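Local atomic coordinates of periplasmic binding protein (Mycobacterium smegmatis, PDB entry 4MDY), a protein that probably binds an iron-carrying ligand, perhaps a siderophore, outside the cell membrane and delivers it to an ABC transporter for uptake. Residues Gln171-Leu179 against Phe200-Val211; Arg259-Ala270 against Val282-Val293. All coordinates share one frame; numbering follows the deposited sequence.

Interaction 1. Residues Gln171-Leu179 against Phe200-Val211; sequences QFSGKKALL and FLTQMGLTVLQV
F200 and L201, on helix 199-203, meet L179 of the strand beside it. The edge of the F200 ring faces L179 CD2, while L201 CD1 packs 4.3 Å from L179 CB; such bulky apolar side chains suit the buried interface between helix and sheet. Selenomethionine M204 contributes its carbonyl, which lies at the edge of the F172 ring, in its plane. G205 then ends the helix in a Schellman motif, whose positive phi calls for a glycine, and its O receives a C-H...O contact from S173 CA. L206 turns back toward the sheet. With CG anti to its carbonyl carbon (chi1 -62°), it sets CD2 3.8 Å from F172 CB and CD1 against A177 CB, the small methyl letting the leucine lie over the strand.

T207 opens the short edge strand, parallel to 176-181. T207 N donates to K175 O at 2.8 Å, from above that carbonyl's plane. T207 O accepts from A177 N at 2.7 Å, nearly in line with its C=O. Its OG1 bonds two waters, one of which also joins G174 N and G205 O; a small polar side chain fits this wet margin. L209 N reaches A177 O weakly, at 3.4 Å, and L209 CD2 lies 3.9 Å from K176 CD, using the lysine's aliphatic stem. V211 CB closes on L178 CD2 at 3.7 Å. The chemistry is that of a sheet edge: a short parallel ladder carries the polar backbone, L206 packs with A177 and F172 on the helix-facing side, and L209 covers L178 and the K176 stem on the other, with water at the T207 hydroxyl.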
loop_
_atom_site.group_PDB
_atom_site.type_symbol
_atom_site.label_atom_id
_atom_site.label_comp_id
_atom_site.label_asym_id
_atom_site.label_seq_id
_atom_site.Cartn_x
_atom_site.Cartn_y
_atom_site.Cartn_z
ATOM N N GLN A 171 9.132 -15.291 19.434
ATOM C CA GLN A 171 10.260 -14.429 19.784
ATOM C C GLN A 171 10.045 -12.954 19.416
ATOM O O GLN A 171 10.712 -12.082 19.969
ATOM C CB GLN A 171 11.535 -14.935 19.108
ATOM C CG GLN A 171 11.513 -14.847 17.590
ATOM C CD GLN A 171 11.069 -16.137 16.920
ATOM O OE1 GLN A 171 10.305 -16.918 17.493
ATOM N NE2 GLN A 171 11.543 -16.365 15.701
ATOM N N PHE A 172 9.128 -12.674 18.488
ATOM C CA PHE A 172 8.842 -11.285 18.090
ATOM C C PHE A 172 8.149 -10.494 19.203
ATOM O O PHE A 172 8.227 -9.263 19.233
ATOM C CB PHE A 172 7.945 -11.203 16.842
ATOM C CG PHE A 172 8.546 -11.766 15.584
ATOM C CD1 PHE A 172 9.888 -12.131 15.496
ATOM C CD2 PHE A 172 7.755 -11.880 14.448
ATOM C CE1 PHE A 172 10.406 -12.633 14.316
ATOM C CE2 PHE A 172 8.269 -12.375 13.263
ATOM C CZ PHE A 172 9.597 -12.754 13.198
ATOM N N SER A 173 7.456 -11.195 20.095
ATOM C CA SER A 173 6.699 -10.550 21.169
ATOM C C SER A 173 7.562 -9.578 21.965
ATOM O O SER A 173 8.661 -9.916 22.396
ATOM C CB SER A 173 6.102 -11.592 22.118
ATOM O OG SER A 173 5.210 -10.977 23.031
ATOM N N GLY A 174 7.057 -8.361 22.135
ATOM C CA GLY A 174 7.753 -7.331 22.890
ATOM C C GLY A 174 8.972 -6.711 22.223
ATOM O O GLY A 174 9.686 -5.939 22.858
ATOM N N LYS A 175 9.218 -7.027 20.954
ATOM C CA LYS A 175 10.354 -6.452 20.247
ATOM C C LYS A 175 9.917 -5.180 19.522
ATOM O O LYS A 175 8.921 -5.169 18.796
ATOM C CB LYS A 175 10.961 -7.452 19.269
ATOM C CG LYS A 175 11.499 -8.718 19.922
ATOM C CD LYS A 175 12.550 -8.418 20.979
ATOM C CE LYS A 175 13.366 -9.651 21.340
ATOM N NZ LYS A 175 12.514 -10.787 21.783
ATOM N N LYS A 176 10.685 -4.117 19.722
ATOM C CA LYS A 176 10.332 -2.794 19.233
ATOM C C LYS A 176 10.835 -2.580 17.815
ATOM O O LYS A 176 12.011 -2.776 17.523
ATOM C CB LYS A 176 10.876 -1.734 20.188
ATOM C CG LYS A 176 10.331 -1.925 21.600
ATOM C CD LYS A 176 11.002 -1.029 22.613
ATOM C CE LYS A 176 10.501 -1.341 24.014
ATOM N NZ LYS A 176 11.088 -0.409 25.013
ATOM N N ALA A 177 9.915 -2.191 16.939
ATOM C CA ALA A 177 10.174 -2.087 15.508
ATOM C C ALA A 177 9.899 -0.673 15.035
ATOM O O ALA A 177 8.979 -0.007 15.529
ATOM C CB ALA A 177 9.299 -3.066 14.742
ATOM N N LEU A 178 10.723 -0.223 14.090
ATOM C CA LEU A 178 10.478 0.996 13.330
ATOM C C LEU A 178 10.489 0.653 11.848
ATOM O O LEU A 178 11.283 -0.181 11.395
ATOM C CB LEU A 178 11.540 2.061 13.622
ATOM C CG LEU A 178 11.514 2.753 14.990
ATOM C CD1 LEU A 178 12.789 3.556 15.196
ATOM C CD2 LEU A 178 10.297 3.656 15.129
ATOM N N LEU A 179 9.594 1.302 11.110
ATOM C CA LEU A 179 9.480 1.146 9.679
ATOM C C LEU A 179 9.916 2.446 9.015
ATOM O O LEU A 179 9.233 3.472 9.117
ATOM C CB LEU A 179 8.040 0.809 9.299
ATOM C CG LEU A 179 7.781 0.612 7.808
ATOM C CD1 LEU A 179 8.583 -0.576 7.293
ATOM C CD2 LEU A 179 6.295 0.422 7.543
ATOM N N PHE A 200 0.016 -4.311 10.454
ATOM C CA PHE A 200 0.561 -5.614 10.110
ATOM C C PHE A 200 1.719 -6.013 11.025
ATOM O O PHE A 200 1.865 -7.182 11.335
ATOM C CB PHE A 200 0.962 -5.696 8.631
ATOM C CG PHE A 200 2.258 -5.025 8.294
ATOM C CD1 PHE A 200 2.312 -3.659 8.033
ATOM C CD2 PHE A 200 3.427 -5.765 8.193
ATOM C CE1 PHE A 200 3.511 -3.049 7.702
ATOM C CE2 PHE A 200 4.626 -5.160 7.850
ATOM C CZ PHE A 200 4.670 -3.803 7.604
ATOM N N LEU A 201 2.513 -5.040 11.470
ATOM C CA LEU A 201 3.623 -5.313 12.379
ATOM C C LEU A 201 3.107 -5.690 13.761
ATOM O O LEU A 201 3.595 -6.651 14.371
ATOM C CB LEU A 201 4.556 -4.109 12.480
ATOM C CG LEU A 201 5.293 -3.726 11.193
ATOM C CD1 LEU A 201 5.955 -2.370 11.361
ATOM C CD2 LEU A 201 6.317 -4.781 10.810
ATOM N N THR A 202 2.122 -4.934 14.237
ATOM C CA THR A 202 1.474 -5.192 15.519
ATOM C C THR A 202 0.821 -6.582 15.528
ATOM O O THR A 202 0.925 -7.316 16.517
ATOM C CB THR A 202 0.442 -4.084 15.839
ATOM O OG1 THR A 202 1.124 -2.829 15.973
ATOM C CG2 THR A 202 -0.318 -4.371 17.135
ATOM N N GLN A 203 0.170 -6.940 14.423
ATOM C CA GLN A 203 -0.485 -8.252 14.270
ATOM C C GLN A 203 0.501 -9.424 14.293
ATOM O O GLN A 203 0.139 -10.537 14.673
ATOM C CB GLN A 203 -1.261 -8.321 12.955
ATOM C CG GLN A 203 -2.549 -7.521 12.896
ATOM C CD GLN A 203 -3.179 -7.582 11.504
ATOM O OE1 GLN A 203 -2.701 -6.946 10.566
ATOM N NE2 GLN A 203 -4.241 -8.361 11.365
HETATM N N MSE A 204 1.737 -9.170 13.868
HETATM C CA MSE A 204 2.801 -10.175 13.936
HETATM C C MSE A 204 3.395 -10.301 15.322
HETATM O O MSE A 204 4.239 -11.170 15.551
HETATM C CB MSE A 204 3.925 -9.801 12.972
HETATM C CG MSE A 204 3.571 -10.040 11.512
HETATM SE SE MSE A 204 5.146 -9.483 10.468
HETATM C CE MSE A 204 4.541 -9.634 8.607
ATOM N N GLY A 205 2.984 -9.434 16.251
ATOM C CA GLY A 205 3.420 -9.513 17.646
ATOM C C GLY A 205 4.428 -8.459 18.060
ATOM O O GLY A 205 4.775 -8.366 19.234
ATOM N N LEU A 206 4.883 -7.654 17.104
ATOM C CA LEU A 206 5.875 -6.617 17.372
ATOM C C LEU A 206 5.266 -5.411 18.072
ATOM O O LEU A 206 4.050 -5.184 18.024
ATOM C CB LEU A 206 6.522 -6.146 16.067
ATOM C CG LEU A 206 7.292 -7.202 15.288
ATOM C CD1 LEU A 206 7.557 -6.738 13.865
ATOM C CD2 LEU A 206 8.594 -7.541 15.994
ATOM N N THR A 207 6.135 -4.646 18.722
ATOM C CA THR A 207 5.776 -3.366 19.299
ATOM C C THR A 207 6.203 -2.275 18.323
ATOM O O THR A 207 7.361 -2.206 17.894
ATOM C CB THR A 207 6.425 -3.164 20.684
ATOM O OG1 THR A 207 5.822 -4.065 21.628
ATOM C CG2 THR A 207 6.244 -1.741 21.172
ATOM N N VAL A 208 5.243 -1.440 17.958
ATOM C CA VAL A 208 5.460 -0.355 17.020
ATOM C C VAL A 208 5.660 0.921 17.830
ATOM O O VAL A 208 4.717 1.448 18.423
ATOM C CB VAL A 208 4.262 -0.222 16.059
ATOM C CG1 VAL A 208 4.419 0.977 15.142
ATOM C CG2 VAL A 208 4.110 -1.489 15.225
ATOM N N LEU A 209 6.897 1.404 17.851
ATOM C CA LEU A 209 7.265 2.615 18.584
ATOM C C LEU A 209 6.610 3.871 18.017
ATOM O O LEU A 209 6.529 4.039 16.806
ATOM C CB LEU A 209 8.781 2.826 18.516
ATOM C CG LEU A 209 9.675 1.895 19.316
ATOM C CD1 LEU A 209 11.131 2.257 19.045
ATOM C CD2 LEU A 209 9.344 1.983 20.802
ATOM N N GLN A 210 6.157 4.753 18.903
ATOM C CA GLN A 210 5.779 6.107 18.511
ATOM C C GLN A 210 6.981 6.802 17.880
ATOM O O GLN A 210 8.081 6.773 18.423
ATOM C CB GLN A 210 5.275 6.922 19.716
ATOM C CG GLN A 210 3.760 7.041 19.792
ATOM C CD GLN A 210 3.175 7.795 18.606
ATOM O OE1 GLN A 210 3.804 8.707 18.058
ATOM N NE2 GLN A 210 1.969 7.413 18.198
ATOM N N VAL A 211 6.763 7.414 16.725
ATOM C CA VAL A 211 7.837 8.052 15.983
ATOM C C VAL A 211 7.224 9.136 15.081
ATOM O O VAL A 211 6.114 8.963 14.578
ATOM C CB VAL A 211 8.628 6.993 15.161
ATOM C CG1 VAL A 211 7.789 6.424 14.022
ATOM C CG2 VAL A 211 9.920 7.562 14.611
HETATM O O HOH W 1 7.213 -4.151 24.004
HETATM O O HOH W 2 4.920 -6.637 21.531
#

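Interaction 2. Residues Arg259-Ala270 against Val282-Val293; sequences RNIFTTKELAGA and VADQLPPELARV
I261, L267 and V293 bury the most surface in this contact, in which helix 279-294 packs on the C-terminal edge strand of a parallel alpha/beta sheet and on the helix that follows it. The strand 260-262 and the helix segment 282-293 run nearly antiparallel, 152° between their directions, with axes 8.9 Å apart.

I261 has the largest share. Its CG1 branch stands anti to the carbonyl carbon (chi1 -63°) and carries CD1 down to the helix, 3.5 Å from L290 CD2, the two side chains crossing at about a right angle. The other branch, CG2, lies against E289 CB at 3.8 Å, so a beta-branched residue covers two neighbouring helix positions at once; E289 offers its CB and backbone here, and its carboxylate pairs with R292 through charge alone, no N-H pointing at it.

L267 serves the other end. With CG anti to the backbone N (chi1 180°), the side chain reaches the helix, where CD1 lies over V282 CA at 3.9 Å and CD2 near L286, while A270, small enough for close approach, sets CB 3.7 Å from V282 CG2. Above this apolar floor lies a polar margin. Q285 NE2 donates to E266 OE1 at 3.3 Å, close to its own amide plane but from above the carboxylate plane. Q285 OE1 accepts a hydrogen bond from a water that also bonds T264 OG1, the hydroxyl that caps L267 N at the start of helix 265-273. A long amide suits this place because it can serve both partners.

V293 closes the contact at the strand's start, its CB against R259 CA. The arginine chain runs past it in the opposite sense, with V293 O over one face of the guanidinium and R259 CD 3.2 Å from that oxygen.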
loop_
_atom_site.group_PDB
_atom_site.type_symbol
_atom_site.label_atom_id
_atom_site.label_comp_id
_atom_site.label_asym_id
_atom_site.label_seq_id
_atom_site.Cartn_x
_atom_site.Cartn_y
_atom_site.Cartn_z
ATOM N N ARG A 259 21.010 -5.335 13.247
ATOM C CA ARG A 259 19.549 -5.378 13.446
ATOM C C ARG A 259 18.804 -4.497 12.434
ATOM O O ARG A 259 17.628 -4.164 12.631
ATOM C CB ARG A 259 19.174 -4.975 14.877
ATOM C CG ARG A 259 19.942 -5.713 15.968
ATOM C CD ARG A 259 19.648 -7.211 16.019
ATOM N NE ARG A 259 20.879 -8.002 16.170
ATOM C CZ ARG A 259 21.282 -8.646 17.270
ATOM N NH1 ARG A 259 22.435 -9.308 17.241
ATOM N NH2 ARG A 259 20.562 -8.645 18.391
ATOM N N ASN A 260 19.498 -4.127 11.356
ATOM C CA ASN A 260 18.875 -3.483 10.213
ATOM C C ASN A 260 18.346 -4.532 9.256
ATOM O O ASN A 260 19.032 -5.515 8.966
ATOM C CB ASN A 260 19.870 -2.618 9.445
ATOM C CG ASN A 260 20.295 -1.379 10.211
ATOM O OD1 ASN A 260 19.479 -0.682 10.816
ATOM N ND2 ASN A 260 21.581 -1.080 10.153
ATOM N N ILE A 261 17.126 -4.318 8.782
ATOM C CA ILE A 261 16.601 -5.027 7.641
ATOM C C ILE A 261 16.526 -4.043 6.476
ATOM O O ILE A 261 15.856 -3.013 6.563
ATOM C CB ILE A 261 15.204 -5.612 7.925
ATOM C CG1 ILE A 261 15.288 -6.650 9.050
ATOM C CG2 ILE A 261 14.633 -6.250 6.669
ATOM C CD1 ILE A 261 13.958 -7.090 9.610
ATOM N N PHE A 262 17.228 -4.359 5.394
ATOM C CA PHE A 262 17.143 -3.582 4.171
ATOM C C PHE A 262 16.333 -4.412 3.179
ATOM O O PHE A 262 16.792 -5.447 2.692
ATOM C CB PHE A 262 18.535 -3.242 3.624
ATOM C CG PHE A 262 19.393 -2.464 4.593
ATOM C CD1 PHE A 262 19.142 -1.120 4.845
ATOM C CD2 PHE A 262 20.442 -3.078 5.265
ATOM C CE1 PHE A 262 19.928 -0.398 5.736
ATOM C CE2 PHE A 262 21.223 -2.364 6.156
ATOM C CZ PHE A 262 20.970 -1.023 6.389
ATOM N N THR A 263 15.110 -3.965 2.908
ATOM C CA THR A 263 14.190 -4.726 2.083
ATOM C C THR A 263 14.696 -4.829 0.651
ATOM O O THR A 263 15.421 -3.957 0.162
ATOM C CB THR A 263 12.791 -4.087 2.043
ATOM O OG1 THR A 263 12.884 -2.765 1.491
ATOM C CG2 THR A 263 12.176 -4.035 3.444
ATOM N N THR A 264 14.295 -5.905 -0.011
ATOM C CA THR A 264 14.380 -5.976 -1.459
ATOM C C THR A 264 13.376 -4.995 -2.054
ATOM O O THR A 264 12.443 -4.544 -1.374
ATOM C CB THR A 264 14.037 -7.379 -1.984
ATOM O OG1 THR A 264 12.704 -7.732 -1.589
ATOM C CG2 THR A 264 15.028 -8.417 -1.467
ATOM N N LYS A 265 13.549 -4.669 -3.325
ATOM C CA LYS A 265 12.578 -3.826 -4.015
ATOM C C LYS A 265 11.153 -4.387 -3.910
ATOM O O LYS A 265 10.201 -3.632 -3.683
ATOM C CB LYS A 265 12.942 -3.670 -5.487
ATOM C CG LYS A 265 12.049 -2.683 -6.218
ATOM C CD LYS A 265 12.199 -2.810 -7.715
ATOM C CE LYS A 265 11.570 -1.642 -8.438
ATOM N NZ LYS A 265 11.689 -1.854 -9.900
ATOM N N GLU A 266 11.005 -5.700 -4.077
ATOM C CA GLU A 266 9.668 -6.294 -4.087
ATOM C C GLU A 266 9.024 -6.192 -2.710
ATOM O O GLU A 266 7.839 -5.899 -2.602
ATOM C CB GLU A 266 9.674 -7.752 -4.564
ATOM C CG GLU A 266 8.327 -8.145 -5.165
ATOM C CD GLU A 266 8.062 -9.633 -5.210
ATOM O OE1 GLU A 266 8.951 -10.427 -4.824
ATOM O OE2 GLU A 266 6.947 -10.004 -5.639
ATOM N N LEU A 267 9.805 -6.405 -1.660
ATOM C CA LEU A 267 9.257 -6.316 -0.313
ATOM C C LEU A 267 8.924 -4.863 0.026
ATOM O O LEU A 267 7.880 -4.595 0.619
ATOM C CB LEU A 267 10.200 -6.945 0.711
ATOM C CG LEU A 267 9.727 -6.899 2.165
ATOM C CD1 LEU A 267 8.298 -7.420 2.315
ATOM C CD2 LEU A 267 10.675 -7.697 3.043
ATOM N N ALA A 268 9.786 -3.925 -0.377
ATOM C CA ALA A 268 9.495 -2.506 -0.198
ATOM C C ALA A 268 8.208 -2.154 -0.922
ATOM O O ALA A 268 7.348 -1.470 -0.375
ATOM C CB ALA A 268 10.639 -1.637 -0.712
ATOM N N GLY A 269 8.078 -2.621 -2.158
ATOM C CA GLY A 269 6.869 -2.373 -2.941
ATOM C C GLY A 269 5.644 -2.983 -2.287
ATOM O O GLY A 269 4.592 -2.356 -2.215
ATOM N N ALA A 270 5.787 -4.205 -1.793
ATOM C CA ALA A 270 4.665 -4.916 -1.186
ATOM C C ALA A 270 4.148 -4.192 0.058
ATOM O O ALA A 270 2.950 -4.039 0.224
ATOM C CB ALA A 270 5.054 -6.354 -0.869
ATOM N N VAL A 282 4.422 -9.737 1.938
ATOM C CA VAL A 282 5.023 -9.250 3.180
ATOM C C VAL A 282 5.044 -10.371 4.219
ATOM O O VAL A 282 6.061 -10.578 4.885
ATOM C CB VAL A 282 4.280 -8.008 3.730
ATOM C CG1 VAL A 282 4.882 -7.544 5.051
ATOM C CG2 VAL A 282 4.280 -6.872 2.706
ATOM N N ALA A 283 3.939 -11.107 4.343
ATOM C CA ALA A 283 3.863 -12.209 5.309
ATOM C C ALA A 283 4.837 -13.344 4.953
ATOM O O ALA A 283 5.305 -14.058 5.837
ATOM C CB ALA A 283 2.439 -12.732 5.426
ATOM N N ASP A 284 5.147 -13.506 3.669
ATOM C CA ASP A 284 6.131 -14.506 3.243
ATOM C C ASP A 284 7.555 -14.059 3.538
ATOM O O ASP A 284 8.328 -14.806 4.140
ATOM C CB ASP A 284 6.017 -14.804 1.744
ATOM C CG ASP A 284 4.950 -15.826 1.424
ATOM O OD1 ASP A 284 4.521 -16.565 2.335
ATOM O OD2 ASP A 284 4.544 -15.900 0.248
ATOM N N GLN A 285 7.901 -12.847 3.105
ATOM C CA GLN A 285 9.311 -12.439 3.012
ATOM C C GLN A 285 9.861 -11.691 4.233
ATOM O O GLN A 285 11.062 -11.760 4.509
ATOM C CB GLN A 285 9.538 -11.601 1.753
ATOM C CG GLN A 285 9.207 -12.344 0.468
ATOM C CD GLN A 285 9.652 -11.612 -0.792
ATOM O OE1 GLN A 285 10.516 -10.732 -0.751
ATOM N NE2 GLN A 285 9.072 -11.994 -1.932
ATOM N N LEU A 286 9.009 -10.972 4.957
ATOM C CA LEU A 286 9.488 -10.193 6.101
ATOM C C LEU A 286 9.815 -11.040 7.330
ATOM O O LEU A 286 10.818 -10.771 7.992
ATOM C CB LEU A 286 8.511 -9.064 6.472
ATOM C CG LEU A 286 8.976 -8.098 7.581
ATOM C CD1 LEU A 286 10.342 -7.485 7.290
ATOM C CD2 LEU A 286 7.944 -7.003 7.797
ATOM N N PRO A 287 8.972 -12.042 7.664
ATOM C CA PRO A 287 9.300 -12.772 8.895
ATOM C C PRO A 287 10.672 -13.463 8.928
ATOM O O PRO A 287 11.327 -13.415 9.961
ATOM C CB PRO A 287 8.139 -13.761 9.041
ATOM C CG PRO A 287 6.990 -13.050 8.380
ATOM C CD PRO A 287 7.614 -12.370 7.192
ATOM N N PRO A 288 11.113 -14.087 7.821
ATOM C CA PRO A 288 12.490 -14.610 7.824
ATOM C C PRO A 288 13.567 -13.544 8.114
ATOM O O PRO A 288 14.575 -13.843 8.771
ATOM C CB PRO A 288 12.666 -15.164 6.407
ATOM C CG PRO A 288 11.284 -15.459 5.926
ATOM C CD PRO A 288 10.366 -14.488 6.612
ATOM N N GLU A 289 13.363 -12.322 7.629
ATOM C CA GLU A 289 14.315 -11.236 7.888
ATOM C C GLU A 289 14.254 -10.825 9.357
ATOM O O GLU A 289 15.284 -10.607 9.997
ATOM C CB GLU A 289 14.028 -10.020 7.005
ATOM C CG GLU A 289 14.102 -10.272 5.505
ATOM C CD GLU A 289 15.513 -10.480 4.979
ATOM O OE1 GLU A 289 16.467 -9.843 5.479
ATOM O OE2 GLU A 289 15.671 -11.282 4.036
ATOM N N LEU A 290 13.041 -10.723 9.892
ATOM C CA LEU A 290 12.871 -10.439 11.316
ATOM C C LEU A 290 13.492 -11.529 12.185
ATOM O O LEU A 290 14.128 -11.237 13.201
ATOM C CB LEU A 290 11.385 -10.281 11.667
ATOM C CG LEU A 290 10.677 -9.080 11.037
ATOM C CD1 LEU A 290 9.171 -9.208 11.204
ATOM C CD2 LEU A 290 11.171 -7.768 11.625
ATOM N N ALA A 291 13.305 -12.782 11.784
ATOM C CA ALA A 291 13.808 -13.923 12.562
ATOM C C ALA A 291 15.334 -13.953 12.564
ATOM O O ALA A 291 15.950 -14.318 13.564
ATOM C CB ALA A 291 13.255 -15.228 12.010
ATOM N N ARG A 292 15.924 -13.560 11.436
ATOM C CA ARG A 292 17.375 -13.459 11.291
ATOM C C ARG A 292 18.020 -12.493 12.286
ATOM O O ARG A 292 19.114 -12.759 12.789
ATOM C CB ARG A 292 17.743 -13.048 9.858
ATOM C CG ARG A 292 19.231 -13.128 9.539
ATOM C CD ARG A 292 19.540 -12.622 8.137
ATOM N NE ARG A 292 18.808 -13.378 7.120
ATOM C CZ ARG A 292 18.637 -13.000 5.851
ATOM N NH1 ARG A 292 19.144 -11.853 5.397
ATOM N NH2 ARG A 292 17.944 -13.780 5.025
ATOM N N VAL A 293 17.351 -11.376 12.569
ATOM C CA VAL A 293 17.919 -10.353 13.451
ATOM C C VAL A 293 17.397 -10.436 14.892
ATOM O O VAL A 293 18.103 -10.053 15.823
ATOM C CB VAL A 293 17.729 -8.921 12.883
ATOM C CG1 VAL A 293 18.296 -8.823 11.471
ATOM C CG2 VAL A 293 16.276 -8.490 12.897
HETATM O O HOH W 3 12.034 -9.956 -2.864
#

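How the interactions relate
Interaction 1 closes before interaction 2 opens along the chain, and their centres lie 14 Å apart in the C-terminal half of the protein. Both reach the same four-stranded parallel sheet, in the order 207-208, 176-181, 229-233, 260-262, so each includes one outermost strand. Helix 279-294 joins them: F172 CZ touches L290 CB at 3.4 Å, and F200 CE2 lies 3.7 Å from V282 CG1. Two phenylalanines of interaction 1 thus pack on the helix that interaction 2 holds against strand 260-262. This helix links strand 260-262 to the helix and turn that flank strands 207-208 and 176-181, consistent with the C-terminal lobe of a bacterial solute-binding protein being one compact alpha/beta unit.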